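Local coordinates for alkylpurine DNA glycosylase AlkC (Pseudomonas fluorescens, PDB 5VI0), which acts as a DNA glycosylase that removes alkylated purine bases from DNA without flipping the damaged nucleotide out of the helix, at residues Y196-V201 with A231-H236; V296-I301 with A312-L317. All coordinates share one frame; numbering follows the deposited sequence.

Contact 1: Y196-V201 with A231-H236. With P4K (polyethylene glycol), chain G; nucleotides of chain F.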
loop_
_atom_site.group_PDB
_atom_site.type_symbol
_atom_site.label_atom_id
_atom_site.label_comp_id
_atom_site.label_asym_id
_atom_site.label_seq_id
_atom_site.Cartn_x
_atom_site.Cartn_y
_atom_site.Cartn_z
ATOM N N TYR A 196 -7.140 -4.104 -11.388
ATOM C CA TYR A 196 -6.262 -4.870 -10.508
ATOM C C TYR A 196 -4.843 -4.345 -10.574
ATOM O O TYR A 196 -4.201 -4.128 -9.537
ATOM C CB TYR A 196 -6.307 -6.344 -10.907
ATOM C CG TYR A 196 -5.555 -7.326 -10.017
ATOM C CD1 TYR A 196 -5.639 -7.263 -8.625
ATOM C CD2 TYR A 196 -4.816 -8.361 -10.582
ATOM C CE1 TYR A 196 -4.984 -8.191 -7.839
ATOM C CE2 TYR A 196 -4.163 -9.281 -9.807
ATOM C CZ TYR A 196 -4.242 -9.197 -8.451
ATOM O OH TYR A 196 -3.575 -10.128 -7.717
ATOM N N VAL A 197 -4.337 -4.137 -11.796
ATOM C CA VAL A 197 -3.023 -3.521 -11.979
ATOM C C VAL A 197 -3.016 -2.100 -11.424
ATOM O O VAL A 197 -2.087 -1.713 -10.701
ATOM C CB VAL A 197 -2.611 -3.539 -13.464
ATOM C CG1 VAL A 197 -1.288 -2.788 -13.662
ATOM C CG2 VAL A 197 -2.516 -4.970 -13.986
ATOM N N ARG A 198 -4.060 -1.311 -11.733
ATOM C CA ARG A 198 -4.066 0.100 -11.336
ATOM C C ARG A 198 -3.983 0.262 -9.822
ATOM O O ARG A 198 -3.241 1.119 -9.334
ATOM C CB ARG A 198 -5.299 0.829 -11.881
ATOM C CG ARG A 198 -5.250 1.033 -13.366
ATOM C CD ARG A 198 -6.300 1.986 -13.926
ATOM N NE ARG A 198 -7.583 1.994 -13.238
ATOM C CZ ARG A 198 -8.659 1.294 -13.591
ATOM N NH1 ARG A 198 -8.628 0.473 -14.621
ATOM N NH2 ARG A 198 -9.780 1.420 -12.892
ATOM N N LYS A 199 -4.718 -0.555 -9.060
ATOM C CA LYS A 199 -4.540 -0.537 -7.608
ATOM C C LYS A 199 -3.071 -0.722 -7.243
ATOM O O LYS A 199 -2.504 0.052 -6.460
ATOM C CB LYS A 199 -5.386 -1.628 -6.951
ATOM C CG LYS A 199 -6.861 -1.511 -7.221
ATOM C CD LYS A 199 -7.623 -2.609 -6.510
ATOM C CE LYS A 199 -9.116 -2.409 -6.620
ATOM N NZ LYS A 199 -9.865 -3.712 -6.624
ATOM N N SER A 200 -2.433 -1.738 -7.833
ATOM C CA SER A 200 -1.059 -2.068 -7.481
ATOM C C SER A 200 -0.116 -0.903 -7.766
ATOM O O SER A 200 0.729 -0.560 -6.929
ATOM C CB SER A 200 -0.624 -3.323 -8.235
ATOM O OG SER A 200 0.653 -3.752 -7.818
ATOM N N VAL A 201 -0.244 -0.272 -8.939
ATOM C CA VAL A 201 0.603 0.887 -9.232
ATOM C C VAL A 201 0.414 1.960 -8.170
ATOM O O VAL A 201 1.385 2.525 -7.652
ATOM C CB VAL A 201 0.314 1.447 -10.633
ATOM C CG1 VAL A 201 1.179 2.688 -10.875
ATOM C CG2 VAL A 201 0.576 0.394 -11.675
ATOM N N ALA A 231 -5.418 9.090 -14.468
ATOM C CA ALA A 231 -6.004 9.938 -13.437
ATOM C C ALA A 231 -6.405 9.117 -12.216
ATOM O O ALA A 231 -6.141 9.521 -11.075
ATOM C CB ALA A 231 -7.203 10.698 -14.010
ATOM N N TRP A 232 -7.031 7.956 -12.439
ATOM C CA TRP A 232 -7.366 7.052 -11.338
ATOM C C TRP A 232 -6.127 6.722 -10.511
ATOM O O TRP A 232 -6.140 6.837 -9.278
ATOM C CB TRP A 232 -8.018 5.778 -11.881
ATOM C CG TRP A 232 -8.661 4.896 -10.822
ATOM C CD1 TRP A 232 -10.003 4.796 -10.535
ATOM C CD2 TRP A 232 -7.993 3.971 -9.926
ATOM N NE1 TRP A 232 -10.200 3.884 -9.516
ATOM C CE2 TRP A 232 -8.986 3.370 -9.128
ATOM C CE3 TRP A 232 -6.651 3.621 -9.712
ATOM C CZ2 TRP A 232 -8.682 2.425 -8.140
ATOM C CZ3 TRP A 232 -6.352 2.696 -8.725
ATOM C CH2 TRP A 232 -7.364 2.107 -7.953
ATOM N N ILE A 233 -5.039 6.341 -11.181
ATOM C CA ILE A 233 -3.826 5.953 -10.470
ATOM C C ILE A 233 -3.267 7.130 -9.682
ATOM O O ILE A 233 -2.749 6.963 -8.571
ATOM C CB ILE A 233 -2.787 5.389 -11.458
ATOM C CG1 ILE A 233 -3.232 4.011 -11.965
ATOM C CG2 ILE A 233 -1.374 5.333 -10.818
ATOM C CD1 ILE A 233 -2.449 3.520 -13.190
ATOM N N ALA A 234 -3.363 8.335 -10.237
ATOM C CA ALA A 234 -2.794 9.496 -9.561
ATOM C C ALA A 234 -3.526 9.782 -8.252
ATOM O O ALA A 234 -2.894 9.944 -7.203
ATOM C CB ALA A 234 -2.827 10.711 -10.489
ATOM N N ARG A 235 -4.862 9.851 -8.298
ATOM C CA ARG A 235 -5.642 10.095 -7.090
ATOM C C ARG A 235 -5.296 9.111 -5.972
ATOM O O ARG A 235 -5.116 9.509 -4.814
ATOM C CB ARG A 235 -7.132 10.031 -7.413
ATOM C CG ARG A 235 -8.049 10.046 -6.179
ATOM C CD ARG A 235 -9.504 10.236 -6.605
ATOM N NE ARG A 235 -9.864 9.277 -7.644
ATOM C CZ ARG A 235 -10.365 8.072 -7.386
ATOM N NH1 ARG A 235 -10.571 7.707 -6.124
ATOM N NH2 ARG A 235 -10.664 7.234 -8.377
ATOM N N HIS A 236 -5.183 7.822 -6.290
ATOM C CA HIS A 236 -4.921 6.861 -5.220
ATOM C C HIS A 236 -3.452 6.760 -4.865
ATOM O O HIS A 236 -3.129 6.387 -3.729
ATOM C CB HIS A 236 -5.474 5.489 -5.586
ATOM C CG HIS A 236 -6.965 5.459 -5.587
ATOM N ND1 HIS A 236 -7.702 5.340 -4.431
ATOM C CD2 HIS A 236 -7.859 5.594 -6.596
ATOM C CE1 HIS A 236 -8.989 5.373 -4.729
ATOM N NE2 HIS A 236 -9.110 5.516 -6.037
HETATM O O1 P4K G . -8.793 -10.245 -11.754
HETATM C C1 P4K G . -8.956 -10.280 -10.351
HETATM C C2 P4K G . -7.610 -10.435 -9.625
HETATM O O2 P4K G . -7.757 -11.258 -8.487
HETATM C C3 P4K G . -6.757 -12.231 -8.267
HETATM C C4 P4K G . -7.395 -13.558 -7.813
HETATM O O3 P4K G . -6.660 -14.693 -8.219
HETATM C C5 P4K G . -7.349 -15.686 -8.959
HETATM C C6 P4K G . -8.680 -16.054 -8.282
HETATM O O4 P4K G . -8.711 -17.420 -7.944
HETATM C C7 P4K G . -9.577 -17.814 -6.900
HETATM C C8 P4K G . -9.526 -16.825 -5.726
HETATM O O5 P4K G . -10.600 -17.099 -4.851
HETATM C C9 P4K G . -10.238 -17.503 -3.554
HETATM C C10 P4K G . -10.039 -16.311 -2.608
HETATM O O6 P4K G . -8.686 -15.992 -2.367
HETATM C C11 P4K G . -8.285 -14.744 -2.895
HETATM C C12 P4K G . -7.088 -14.169 -2.124
HETATM O O7 P4K G . -5.999 -14.093 -3.018
HETATM C C13 P4K G . -4.710 -14.333 -2.494
HETATM C C14 P4K G . -3.992 -12.990 -2.340
HETATM O O8 P4K G . -2.810 -13.106 -1.589
HETATM C C15 P4K G . -2.942 -13.167 -0.196
HETATM C C16 P4K G . -3.475 -11.837 0.326
HETATM C C17 P4K G . -4.261 -10.971 2.361
HETATM C C18 P4K G . -3.553 -10.306 3.548
HETATM C C19 P4K G . -2.180 -8.376 3.749
HETATM C C20 P4K G . -2.458 -7.329 4.835
HETATM C C21 P4K G . -3.797 -5.402 4.298
HETATM C C22 P4K G . -4.939 -5.366 3.277
HETATM C C23 P4K G . -7.271 -5.056 3.690
HETATM C C24 P4K G . -7.876 -4.741 5.056
HETATM C C25 P4K G . -8.215 -6.690 6.311
HETATM C C26 P4K G . -9.351 -7.543 6.860
HETATM C C27 P4K G . -9.556 -9.624 5.799
HETATM C C28 P4K G . -10.769 -10.447 5.355
HETATM C C29 P4K G . -13.031 -9.767 5.631
HETATM C C30 P4K G . -14.058 -8.788 5.057
HETATM O O10 P4K G . -3.374 -8.937 3.270
HETATM O O11 P4K G . -3.733 -6.758 4.665
HETATM O O12 P4K G . -5.973 -4.532 3.729
HETATM O O13 P4K G . -8.775 -5.734 5.464
HETATM O O14 P4K G . -9.904 -8.269 5.800
HETATM O O15 P4K G . -11.816 -9.606 4.942
HETATM O O9 P4K G . -3.341 -11.811 1.718
ATOM O "O5'" 3DR F 7 -8.080 -0.223 -3.842
ATOM P P 3DR F 7 -7.534 -1.301 -2.744
ATOM O OP1 3DR F 7 -8.387 -2.541 -2.717
ATOM O OP2 3DR F 7 -6.093 -1.605 -3.035
ATOM C "C2'" 3DR F 7 -11.799 2.036 -5.181
ATOM C "C5'" 3DR F 7 -9.065 0.647 -3.402
ATOM C "C4'" 3DR F 7 -9.711 1.276 -4.608
ATOM O "O4'" 3DR F 7 -9.973 0.454 -5.567
ATOM C "C1'" 3DR F 7 -11.417 0.814 -6.046
ATOM C "C3'" 3DR F 7 -11.152 1.810 -4.080
ATOM O "O3'" 3DR F 7 -10.832 2.993 -3.298
#

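Contact 2: V296-I301 with A312-L317. With nucleotides of chain E.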
loop_
_atom_site.group_PDB
_atom_site.type_symbol
_atom_site.label_atom_id
_atom_site.label_comp_id
_atom_site.label_asym_id
_atom_site.label_seq_id
_atom_site.Cartn_x
_atom_site.Cartn_y
_atom_site.Cartn_z
ATOM N N VAL A 296 -13.330 26.515 -0.502
ATOM C CA VAL A 296 -13.193 25.333 0.332
ATOM C C VAL A 296 -12.109 25.656 1.345
ATOM O O VAL A 296 -10.968 25.950 0.968
ATOM C CB VAL A 296 -12.836 24.086 -0.494
ATOM C CG1 VAL A 296 -12.534 22.926 0.414
ATOM C CG2 VAL A 296 -13.958 23.735 -1.446
ATOM N N VAL A 297 -12.473 25.643 2.621
ATOM C CA VAL A 297 -11.602 26.085 3.700
ATOM C C VAL A 297 -11.361 24.906 4.639
ATOM O O VAL A 297 -12.310 24.334 5.188
ATOM C CB VAL A 297 -12.202 27.275 4.466
ATOM C CG1 VAL A 297 -11.208 27.783 5.481
ATOM C CG2 VAL A 297 -12.644 28.366 3.515
ATOM N N ASP A 298 -10.096 24.561 4.838
ATOM C CA ASP A 298 -9.687 23.451 5.685
ATOM C C ASP A 298 -8.560 23.920 6.588
ATOM O O ASP A 298 -8.038 25.024 6.437
ATOM C CB ASP A 298 -9.214 22.240 4.860
ATOM C CG ASP A 298 -10.300 21.683 3.958
ATOM O OD1 ASP A 298 -11.489 21.709 4.345
ATOM O OD2 ASP A 298 -9.965 21.222 2.850
ATOM N N TYR A 299 -8.182 23.073 7.537
ATOM C CA TYR A 299 -6.968 23.329 8.301
ATOM C C TYR A 299 -6.247 22.015 8.586
ATOM O O TYR A 299 -6.847 20.942 8.618
ATOM C CB TYR A 299 -7.260 24.103 9.596
ATOM C CG TYR A 299 -7.975 23.329 10.667
ATOM C CD1 TYR A 299 -9.337 23.093 10.593
ATOM C CD2 TYR A 299 -7.287 22.845 11.767
ATOM C CE1 TYR A 299 -9.994 22.386 11.594
ATOM C CE2 TYR A 299 -7.932 22.142 12.766
ATOM C CZ TYR A 299 -9.282 21.917 12.679
ATOM O OH TYR A 299 -9.913 21.217 13.680
ATOM N N ALA A 300 -4.945 22.102 8.750
ATOM C CA ALA A 300 -4.139 20.923 9.005
ATOM C C ALA A 300 -3.335 21.134 10.272
ATOM O O ALA A 300 -2.845 22.234 10.539
ATOM C CB ALA A 300 -3.207 20.608 7.836
ATOM N N ILE A 301 -3.237 20.075 11.057
ATOM C CA ILE A 301 -2.408 20.034 12.247
ATOM C C ILE A 301 -1.224 19.129 11.934
ATOM O O ILE A 301 -1.413 17.984 11.513
ATOM C CB ILE A 301 -3.206 19.524 13.454
ATOM C CG1 ILE A 301 -4.433 20.416 13.666
ATOM C CG2 ILE A 301 -2.328 19.483 14.699
ATOM C CD1 ILE A 301 -5.222 20.126 14.946
ATOM N N ALA A 312 0.960 15.498 9.148
ATOM C CA ALA A 312 -0.174 16.403 9.031
ATOM C C ALA A 312 -1.481 15.650 8.794
ATOM O O ALA A 312 -1.523 14.660 8.059
ATOM C CB ALA A 312 0.072 17.405 7.901
ATOM N N LYS A 313 -2.552 16.138 9.421
ATOM C CA LYS A 313 -3.913 15.669 9.182
ATOM C C LYS A 313 -4.794 16.877 8.865
ATOM O O LYS A 313 -4.722 17.903 9.553
ATOM C CB LYS A 313 -4.443 14.905 10.407
ATOM C CG LYS A 313 -5.320 13.701 10.095
ATOM C CD LYS A 313 -6.794 14.087 9.936
ATOM C CE LYS A 313 -7.486 13.249 8.860
ATOM N NZ LYS A 313 -6.928 13.536 7.490
ATOM N N VAL A 314 -5.630 16.755 7.835
ATOM C CA VAL A 314 -6.487 17.840 7.369
ATOM C C VAL A 314 -7.910 17.650 7.884
ATOM O O VAL A 314 -8.511 16.589 7.687
ATOM C CB VAL A 314 -6.482 17.912 5.836
ATOM C CG1 VAL A 314 -7.611 18.823 5.349
ATOM C CG2 VAL A 314 -5.169 18.437 5.374
ATOM N N PHE A 315 -8.470 18.692 8.496
ATOM C CA PHE A 315 -9.882 18.738 8.874
ATOM C C PHE A 315 -10.633 19.776 8.038
ATOM O O PHE A 315 -10.055 20.771 7.595
ATOM C CB PHE A 315 -10.045 19.062 10.366
ATOM C CG PHE A 315 -9.282 18.132 11.266
ATOM C CD1 PHE A 315 -7.978 18.421 11.636
ATOM C CD2 PHE A 315 -9.858 16.957 11.716
ATOM C CE1 PHE A 315 -7.267 17.566 12.435
ATOM C CE2 PHE A 315 -9.149 16.097 12.527
ATOM C CZ PHE A 315 -7.848 16.400 12.887
ATOM N N LYS A 316 -11.931 19.536 7.831
ATOM C CA LYS A 316 -12.791 20.442 7.075
ATOM C C LYS A 316 -13.368 21.526 7.976
ATOM O O LYS A 316 -13.875 21.239 9.068
ATOM C CB LYS A 316 -13.933 19.681 6.402
ATOM C CG LYS A 316 -13.481 18.737 5.313
ATOM C CD LYS A 316 -14.621 18.350 4.393
ATOM C CE LYS A 316 -14.123 17.386 3.319
ATOM N NZ LYS A 316 -12.765 17.772 2.791
ATOM N N LEU A 317 -13.292 22.773 7.511
ATOM C CA LEU A 317 -13.909 23.918 8.177
ATOM C C LEU A 317 -15.215 24.340 7.512
ATOM O O LEU A 317 -16.272 24.317 8.146
ATOM C CB LEU A 317 -12.936 25.101 8.209
ATOM C CG LEU A 317 -11.940 25.047 9.356
ATOM C CD1 LEU A 317 -10.794 26.052 9.159
ATOM C CD2 LEU A 317 -12.671 25.270 10.674
ATOM P P DA E 2 -13.339 15.937 8.378
ATOM O OP1 DA E 2 -12.971 17.340 8.691
ATOM O OP2 DA E 2 -12.621 15.134 7.358
ATOM O "O5'" DA E 2 -13.219 15.028 9.685
ATOM C "C5'" DA E 2 -13.829 15.425 10.893
ATOM C "C4'" DA E 2 -13.558 14.386 11.966
ATOM O "O4'" DA E 2 -14.329 13.203 11.686
ATOM C "C3'" DA E 2 -12.101 13.942 12.084
ATOM O "O3'" DA E 2 -11.749 13.835 13.477
ATOM C "C2'" DA E 2 -12.042 12.607 11.321
ATOM C "C1'" DA E 2 -13.484 12.104 11.357
ATOM N N9 DA E 2 -13.961 11.533 10.085
ATOM C C8 DA E 2 -13.389 11.655 8.843
ATOM N N7 DA E 2 -14.063 11.039 7.889
ATOM C C5 DA E 2 -15.156 10.486 8.550
ATOM C C6 DA E 2 -16.257 9.707 8.111
ATOM N N6 DA E 2 -16.452 9.329 6.842
ATOM N N1 DA E 2 -17.152 9.322 9.034
ATOM C C2 DA E 2 -16.965 9.677 10.306
ATOM N N3 DA E 2 -15.990 10.405 10.835
ATOM C C4 DA E 2 -15.110 10.784 9.899
HETATM O O HOH W 1 -11.482 19.828 1.296
#

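Contact 1: Y196-V201 with A231-H236
I233 packs against V201 and the aliphatic start of R198, forming the tight half of this helix-helix contact. I233 CG2 meets V201 CG1 at 3.7 Å, and I233 CD1 lies 3.7 Å from R198 CG. W232 extends this packing: its CZ3 sits 3.5 Å from the carbonyl O of R198, and its CH2 touches CG of K199. The end of R198, partly exposed, is looser: NE rests on the indole, but NH2 stays 4.1 Å from W232 CD1. The chain bends at chi3 (-33°) and carries the guanidinium over one face of the indole, CZ being 4.7 Å from the centroid of the five-membered ring. The two planes stand 83° apart, so this cation-pi pair presents the guanidinium edge, not its face, to the ring. CD2 of H236 covers the opposite indole face. On the DNA side, K199 turns its end away from W232, with CE 3.2 Å from O4' of the abasic-site analog, 3DR7 of chain F; the same O4' lies in plane at the indole edge, 3.5 Å from CZ2 of W232. The contact thus borders the site of the missing base. The short axes approach to 9.0 Å and cross at -37°, consistent with neighbouring helices of a HEAT-like superhelix. I233 also reaches L205 further along helix 195-209, whose other flank meets helix 152-161, where S200 OG hydrogen-bonds to S159 and E160.

Contact 2: V296-I301 with A312-L317
Y299, F315 and L317 form the apolar centre of a beta hairpin, strands 293-304 and 310-322, in a C-terminal beta domain consistent with an immunoglobulin-like fold. Y299 CG lies between the backbone N and carbonyl carbon (chi1 71°), which swings the ring across the neighbouring strand: CE1 meets F315 CB at 3.5 Å, and CD1 meets L317 CG at 3.5 Å. The Y299 and F315 rings are slid apart and barely overlap. Y299 OH hydrogen-bonds to Q334 on strand 327-335; replacing Y299 with an alanine would probably leave Q334 without this mate and open a gap beside F315 and L317. Y299 and F315 are an antiparallel hydrogen-bonded pair, the bond from F315 N to Y299 O measuring 2.8 Å. On the other sheet face, A300 CB touches V314 CG2. Outward, the F315 ring turns its edge to C3' of DA2 of chain E. K316 N gives a nearly straight hydrogen bond (175°) to OP1 of DA2. D298 and K316, too far apart for a salt bridge, are linked by one water, which donates to D298 OD2 at 2.6 Å and accepts from K316 NZ at 2.8 Å.

How the contacts relate
Contacts 1 and 2 share no elements and do not touch: their centres lie 25 Å apart, their nearest atoms about 12 Å. Contact 1 joins two helices of the DNA alkylation repair family region, near the middle of the chain, through apolar packing, a cation-pi pair and indole contacts with backbone atoms, without hydrogen bonds. Contact 2 belongs to the later beta domain, farther from the chain centre, and rests on a ladder of backbone hydrogen bonds. Both combine buried apolar residues with partly exposed ones, and both border DNA, though differently: contact 1 offers carbon atoms to the sugar of the abasic analog on chain F, contact 2 a backbone N-H to a phosphate of chain E.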